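Local coordinates for protein SusD homolog (Bacteroides ovatus, PDB 4F53) that probably binds mucin O-glycans at the cell surface, as a SusD-like outer-membrane lipoprotein built on a TPR-like helical scaffold, at residues A[149-152]-A[153-156]; A[192-195]-A[196-200]. All coordinates share one frame; numbering follows the deposited sequence.

Contact 1 (A[149-152]-A[153-156]); sequences YDSQ and QAVY
With chi1 at 66°, Ser151 OG sits between its own backbone N and carbonyl carbon, a torsion that folds the hydroxyl back over the first turn of helix 152-173 to accept from Ala154 N at 3.1 Å. Ser151 is thus the N-cap, and its carbonyl O continues the turn by taking Val155 N. Gln152 swings its CG anti to the backbone N (chi1 -176°) and runs out extended beside Tyr156, pointing the same way. Its CG lies 3.8 Å from Tyr156 CD1, and the amide and ring planes stand 69° apart. At their base, in the backbone, Tyr156 N donates to Gln152 O over 2.9 Å in a nearly straight bond. On another flank, Asp150 CB packs 3.6 Å from Val155 CG2, while a water donates to Asp150 OD2 (2.6 Å) and more weakly to Ala154 O. Asp150 OD2 also receives Ser137 N, and the Gln152 amide bonds to Trp517 N and Thr128 OG1. Glu502 takes the N-H groups of Gln152 and Gln153, so the first N-H groups of the helix meet a carboxylate and a serine oxygen; the carboxylate charge probably stabilises the positive end of the helix dipole, while the cap satisfies Ala154 N.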
ATOM      1  N   TYR A 149     -17.379   1.960  17.080  1.00 46.28           N
ATOM      2  CA  TYR A 149     -16.402   2.442  16.098  1.00 43.01           C
ATOM      3  C   TYR A 149     -15.970   3.878  16.394  1.00 49.55           C
ATOM      4  O   TYR A 149     -16.808   4.736  16.691  1.00 51.92           O
ATOM      5  CB  TYR A 149     -16.980   2.393  14.670  1.00 41.49           C
ATOM      6  CG  TYR A 149     -17.171   1.024  14.047  1.00 43.14           C
ATOM      7  CD1 TYR A 149     -17.737  -0.026  14.773  1.00 46.29           C
ATOM      8  CD2 TYR A 149     -16.906   0.811  12.693  1.00 41.89           C
ATOM      9  CE1 TYR A 149     -17.945  -1.275  14.196  1.00 46.12           C
ATOM     10  CE2 TYR A 149     -17.155  -0.421  12.092  1.00 42.98           C
ATOM     11  CZ  TYR A 149     -17.669  -1.464  12.850  1.00 50.62           C
ATOM     12  OH  TYR A 149     -17.908  -2.686  12.274  1.00 45.46           O
ATOM     13  N   ASP A 150     -14.667   4.143  16.294  1.00 43.86           N
ATOM     14  CA  ASP A 150     -14.126   5.487  16.428  1.00 42.18           C
ATOM     15  C   ASP A 150     -14.183   6.138  15.079  1.00 43.45           C
ATOM     16  O   ASP A 150     -13.998   5.454  14.072  1.00 42.28           O
ATOM     17  CB  ASP A 150     -12.642   5.462  16.883  1.00 42.45           C
ATOM     18  CG  ASP A 150     -12.297   4.867  18.230  1.00 48.97           C
ATOM     19  OD1 ASP A 150     -13.218   4.634  19.033  1.00 53.42           O
ATOM     20  OD2 ASP A 150     -11.102   4.642  18.482  1.00 46.31           O
ATOM     21  N   SER A 151     -14.307   7.461  15.046  1.00 38.81           N
ATOM     22  CA  SER A 151     -14.211   8.200  13.797  1.00 36.48           C
ATOM     23  C   SER A 151     -12.771   8.026  13.258  1.00 39.12           C
ATOM     24  O   SER A 151     -11.867   7.736  14.049  1.00 36.99           O
ATOM     25  CB  SER A 151     -14.557   9.668  14.025  1.00 37.46           C
ATOM     26  OG  SER A 151     -13.613  10.324  14.853  1.00 47.22           O
ATOM     27  N   GLN A 152     -12.553   8.162  11.932  1.00 34.31           N
ATOM     28  CA  GLN A 152     -11.202   8.049  11.422  1.00 32.61           C
ATOM     29  C   GLN A 152     -10.296   9.124  12.080  1.00 36.64           C
ATOM     30  O   GLN A 152      -9.152   8.825  12.439  1.00 37.06           O
ATOM     31  CB  GLN A 152     -11.171   8.141   9.904  1.00 33.39           C
ATOM     32  CG  GLN A 152      -9.778   7.917   9.358  1.00 30.17           C
ATOM     33  CD  GLN A 152      -9.761   7.868   7.874  1.00 36.90           C
ATOM     34  OE1 GLN A 152      -9.921   8.883   7.188  1.00 32.25           O
ATOM     35  NE2 GLN A 152      -9.442   6.705   7.356  1.00 26.54           N
ATOM     36  N   GLN A 153     -10.830  10.338  12.301  1.00 33.93           N
ATOM     37  CA  GLN A 153     -10.095  11.414  12.962  1.00 33.70           C
ATOM     38  C   GLN A 153      -9.642  11.011  14.385  1.00 40.43           C
ATOM     39  O   GLN A 153      -8.487  11.259  14.749  1.00 40.74           O
ATOM     40  CB  GLN A 153     -10.895  12.697  13.031  1.00 35.20           C
ATOM     41  CG  GLN A 153     -10.018  13.806  13.667  1.00 35.02           C
ATOM     42  CD  GLN A 153     -10.621  15.161  13.707  1.00 49.90           C
ATOM     43  OE1 GLN A 153     -11.708  15.404  13.185  1.00 48.20           O
ATOM     44  NE2 GLN A 153      -9.903  16.063  14.342  1.00 42.11           N
ATOM     45  N   ALA A 154     -10.541  10.394  15.168  1.00 37.39           N
ATOM     46  CA  ALA A 154     -10.220   9.906  16.507  1.00 38.69           C
ATOM     47  C   ALA A 154      -9.185   8.774  16.450  1.00 40.23           C
ATOM     48  O   ALA A 154      -8.312   8.720  17.312  1.00 40.42           O
ATOM     49  CB  ALA A 154     -11.485   9.433  17.232  1.00 40.93           C
ATOM     50  N   VAL A 155      -9.233   7.916  15.414  1.00 36.83           N
ATOM     51  CA  VAL A 155      -8.259   6.824  15.213  1.00 34.76           C
ATOM     52  C   VAL A 155      -6.875   7.428  14.948  1.00 38.39           C
ATOM     53  O   VAL A 155      -5.922   7.073  15.645  1.00 39.09           O
ATOM     54  CB  VAL A 155      -8.685   5.858  14.090  1.00 36.95           C
ATOM     55  CG1 VAL A 155      -7.591   4.829  13.808  1.00 35.20           C
ATOM     56  CG2 VAL A 155     -10.004   5.160  14.435  1.00 37.76           C
ATOM     57  N   TYR A 156      -6.779   8.379  13.984  1.00 33.41           N
ATOM     58  CA  TYR A 156      -5.519   9.049  13.651  1.00 33.14           C
ATOM     59  C   TYR A 156      -4.960   9.824  14.855  1.00 36.71           C
ATOM     60  O   TYR A 156      -3.770   9.720  15.126  1.00 37.86           O
ATOM     61  CB  TYR A 156      -5.704   9.988  12.434  1.00 33.44           C
ATOM     62  CG  TYR A 156      -5.346   9.326  11.117  1.00 32.04           C
ATOM     63  CD1 TYR A 156      -6.168   8.341  10.556  1.00 32.63           C
ATOM     64  CD2 TYR A 156      -4.188   9.676  10.434  1.00 31.24           C
ATOM     65  CE1 TYR A 156      -5.840   7.732   9.342  1.00 29.94           C
ATOM     66  CE2 TYR A 156      -3.841   9.061   9.232  1.00 31.56           C
ATOM     67  CZ  TYR A 156      -4.673   8.092   8.685  1.00 37.50           C
ATOM     68  OH  TYR A 156      -4.308   7.486   7.506  1.00 33.46           O
TER
HETATM   69  O   HOH W   1      -9.278   6.425  18.871  1.00 47.55           O

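Contact 2 (A[192-195]-A[196-200]); sequences AWYK and FANSL
This is an intrahelical contact between successive turns of helix 190-207, part of the TPR-like helical scaffold of the SusD fold, where the helix packs against helices 110-131 and 152-173. One flank is aromatic: Trp193 and Phe196 run side by side and form a T-shaped (edge-to-face) pair, with the six-membered indole ring presenting its edge to the phenyl face. The ring centroids are 5.0 Å apart and the planes meet at 67°; Trp193 CZ3 stands over the middle of the Phe196 ring, 3.8 Å from CD1. Phe196 has its CG anti to the backbone N (chi1 178°), whereas Trp193 has CG beside its backbone N, and these choices bring the two rings together. Leu118 of helix 110-131 touches both rings, Tyr186 adds a further edge-to-face partner for the indole, and Trp193 NE1 is held by Asp183.

On a different flank, Asn198 ND2 sits over one face of the Tyr194 ring, offset toward the rim and 3.4 Å from Tyr194 CE2. The amide and ring planes are 83° apart, almost perpendicular. ND2 also makes a weak hydrogen bond to Gly232 O, and Ile167 of helix 152-173 packs on both residues. Lys195 extends its chain to a salt bridge with Asp239, while its backbone O accepts two hydrogen bonds. Ser199 N (3.0 Å) and Ser199 OG (2.6 Å) both donate to Lys195 O, reaching it from opposite faces of the carbonyl plane.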
ATOM      1  N   ALA A 192      16.935   1.371  14.724  1.00 36.64           N
ATOM      2  CA  ALA A 192      16.303   1.181  13.417  1.00 34.33           C
ATOM      3  C   ALA A 192      14.761   1.334  13.539  1.00 36.35           C
ATOM      4  O   ALA A 192      14.136   1.894  12.649  1.00 34.97           O
ATOM      5  CB  ALA A 192      16.670  -0.178  12.850  1.00 34.33           C
ATOM      6  N   TRP A 193      14.180   0.903  14.677  1.00 34.18           N
ATOM      7  CA  TRP A 193      12.755   1.010  15.006  1.00 32.81           C
ATOM      8  C   TRP A 193      12.375   2.448  15.320  1.00 35.61           C
ATOM      9  O   TRP A 193      11.250   2.849  15.036  1.00 35.77           O
ATOM     10  CB  TRP A 193      12.384   0.069  16.178  1.00 31.72           C
ATOM     11  CG  TRP A 193      12.184  -1.340  15.714  1.00 31.68           C
ATOM     12  CD1 TRP A 193      12.939  -2.425  16.046  1.00 35.33           C
ATOM     13  CD2 TRP A 193      11.193  -1.808  14.779  1.00 30.19           C
ATOM     14  NE1 TRP A 193      12.473  -3.544  15.394  1.00 34.32           N
ATOM     15  CE2 TRP A 193      11.434  -3.185  14.572  1.00 33.82           C
ATOM     16  CE3 TRP A 193      10.179  -1.176  14.021  1.00 30.02           C
ATOM     17  CZ2 TRP A 193      10.669  -3.952  13.688  1.00 31.50           C
ATOM     18  CZ3 TRP A 193       9.427  -1.938  13.139  1.00 29.87           C
ATOM     19  CH2 TRP A 193       9.658  -3.310  12.996  1.00 30.72           C
ATOM     20  N   TYR A 194      13.317   3.212  15.905  1.00 31.59           N
ATOM     21  CA  TYR A 194      13.193   4.643  16.208  1.00 30.86           C
ATOM     22  C   TYR A 194      12.995   5.403  14.906  1.00 33.79           C
ATOM     23  O   TYR A 194      12.092   6.234  14.827  1.00 33.11           O
ATOM     24  CB  TYR A 194      14.446   5.154  16.960  1.00 32.65           C
ATOM     25  CG  TYR A 194      14.395   6.628  17.307  1.00 35.17           C
ATOM     26  CD1 TYR A 194      13.661   7.082  18.400  1.00 38.45           C
ATOM     27  CD2 TYR A 194      15.075   7.573  16.537  1.00 34.92           C
ATOM     28  CE1 TYR A 194      13.610   8.439  18.726  1.00 39.62           C
ATOM     29  CE2 TYR A 194      15.016   8.937  16.844  1.00 35.57           C
ATOM     30  CZ  TYR A 194      14.291   9.363  17.947  1.00 42.35           C
ATOM     31  OH  TYR A 194      14.226  10.696  18.278  1.00 41.94           O
ATOM     32  N   LYS A 195      13.824   5.095  13.875  1.00 29.63           N
ATOM     33  CA  LYS A 195      13.731   5.713  12.543  1.00 27.97           C
ATOM     34  C   LYS A 195      12.439   5.333  11.859  1.00 31.75           C
ATOM     35  O   LYS A 195      11.831   6.180  11.217  1.00 32.05           O
ATOM     36  CB  LYS A 195      14.924   5.308  11.647  1.00 29.06           C
ATOM     37  CG  LYS A 195      16.261   5.840  12.156  1.00 23.84           C
ATOM     38  CD  LYS A 195      17.312   5.637  11.104  1.00 36.25           C
ATOM     39  CE  LYS A 195      18.695   5.668  11.691  1.00 45.76           C
ATOM     40  NZ  LYS A 195      19.723   5.526  10.629  1.00 51.91           N
ATOM     41  N   PHE A 196      12.004   4.062  12.003  1.00 29.04           N
ATOM     42  CA  PHE A 196      10.756   3.545  11.421  1.00 27.19           C
ATOM     43  C   PHE A 196       9.561   4.315  12.011  1.00 32.06           C
ATOM     44  O   PHE A 196       8.710   4.767  11.246  1.00 32.15           O
ATOM     45  CB  PHE A 196      10.629   2.018  11.699  1.00 28.05           C
ATOM     46  CG  PHE A 196       9.365   1.340  11.211  1.00 26.23           C
ATOM     47  CD1 PHE A 196       8.180   1.433  11.937  1.00 29.34           C
ATOM     48  CD2 PHE A 196       9.362   0.609  10.032  1.00 25.92           C
ATOM     49  CE1 PHE A 196       7.004   0.821  11.470  1.00 31.17           C
ATOM     50  CE2 PHE A 196       8.200  -0.028   9.578  1.00 29.07           C
ATOM     51  CZ  PHE A 196       7.032   0.070  10.303  1.00 28.67           C
ATOM     52  N   ALA A 197       9.508   4.453  13.374  1.00 29.74           N
ATOM     53  CA  ALA A 197       8.434   5.135  14.096  1.00 28.70           C
ATOM     54  C   ALA A 197       8.325   6.615  13.681  1.00 31.97           C
ATOM     55  O   ALA A 197       7.211   7.071  13.412  1.00 32.33           O
ATOM     56  CB  ALA A 197       8.631   5.006  15.592  1.00 29.89           C
ATOM     57  N   ASN A 198       9.454   7.340  13.551  1.00 26.23           N
ATOM     58  CA  ASN A 198       9.404   8.735  13.084  1.00 26.08           C
ATOM     59  C   ASN A 198       8.980   8.813  11.606  1.00 30.06           C
ATOM     60  O   ASN A 198       8.287   9.745  11.213  1.00 29.32           O
ATOM     61  CB  ASN A 198      10.740   9.434  13.277  1.00 26.79           C
ATOM     62  CG  ASN A 198      10.954   9.877  14.685  1.00 39.75           C
ATOM     63  OD1 ASN A 198      10.131  10.602  15.259  1.00 37.37           O
ATOM     64  ND2 ASN A 198      12.057   9.439  15.269  1.00 34.50           N
ATOM     65  N   SER A 199       9.373   7.812  10.793  1.00 26.73           N
ATOM     66  CA  SER A 199       9.012   7.723   9.370  1.00 24.47           C
ATOM     67  C   SER A 199       7.505   7.486   9.238  1.00 29.72           C
ATOM     68  O   SER A 199       6.884   8.051   8.342  1.00 28.86           O
ATOM     69  CB  SER A 199       9.803   6.607   8.706  1.00 23.96           C
ATOM     70  OG  SER A 199      11.184   6.935   8.791  1.00 29.14           O
ATOM     71  N   LEU A 200       6.906   6.688  10.169  1.00 26.31           N
ATOM     72  CA  LEU A 200       5.465   6.431  10.199  1.00 25.72           C
ATOM     73  C   LEU A 200       4.728   7.739  10.584  1.00 29.08           C
ATOM     74  O   LEU A 200       3.676   8.060  10.037  1.00 28.52           O
ATOM     75  CB  LEU A 200       5.158   5.303  11.216  1.00 25.64           C
ATOM     76  CG  LEU A 200       3.678   4.920  11.409  1.00 29.45           C
ATOM     77  CD1 LEU A 200       3.079   4.294  10.133  1.00 27.33           C
ATOM     78  CD2 LEU A 200       3.517   3.967  12.592  1.00 30.31           C
TER

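Overall arrangement
Contact 1 opens helix 152-173 and contact 2 lies within helix 190-207, the next helix in the chain. Their centres are about 22 Å apart and their nearest atoms about 8 Å, without touching. Both lean on helix 110-131, contact 1 through Thr128 and Leu125 and contact 2 through Leu115 and Leu118. Helix 190-207 reaches back to contact 1 through Arg207, whose NE bonds to Tyr156 OH; the same hydroxyl bonds Asp129 OD1 of helix 110-131, linking all three helices. Helix 152-173 reaches contact 2 through Leu163, which touches Leu200. One calcium ion lies about 11 Å from the Gln153 side chain, another about 13 Å from that of Lys195; neither side chain is a ligand.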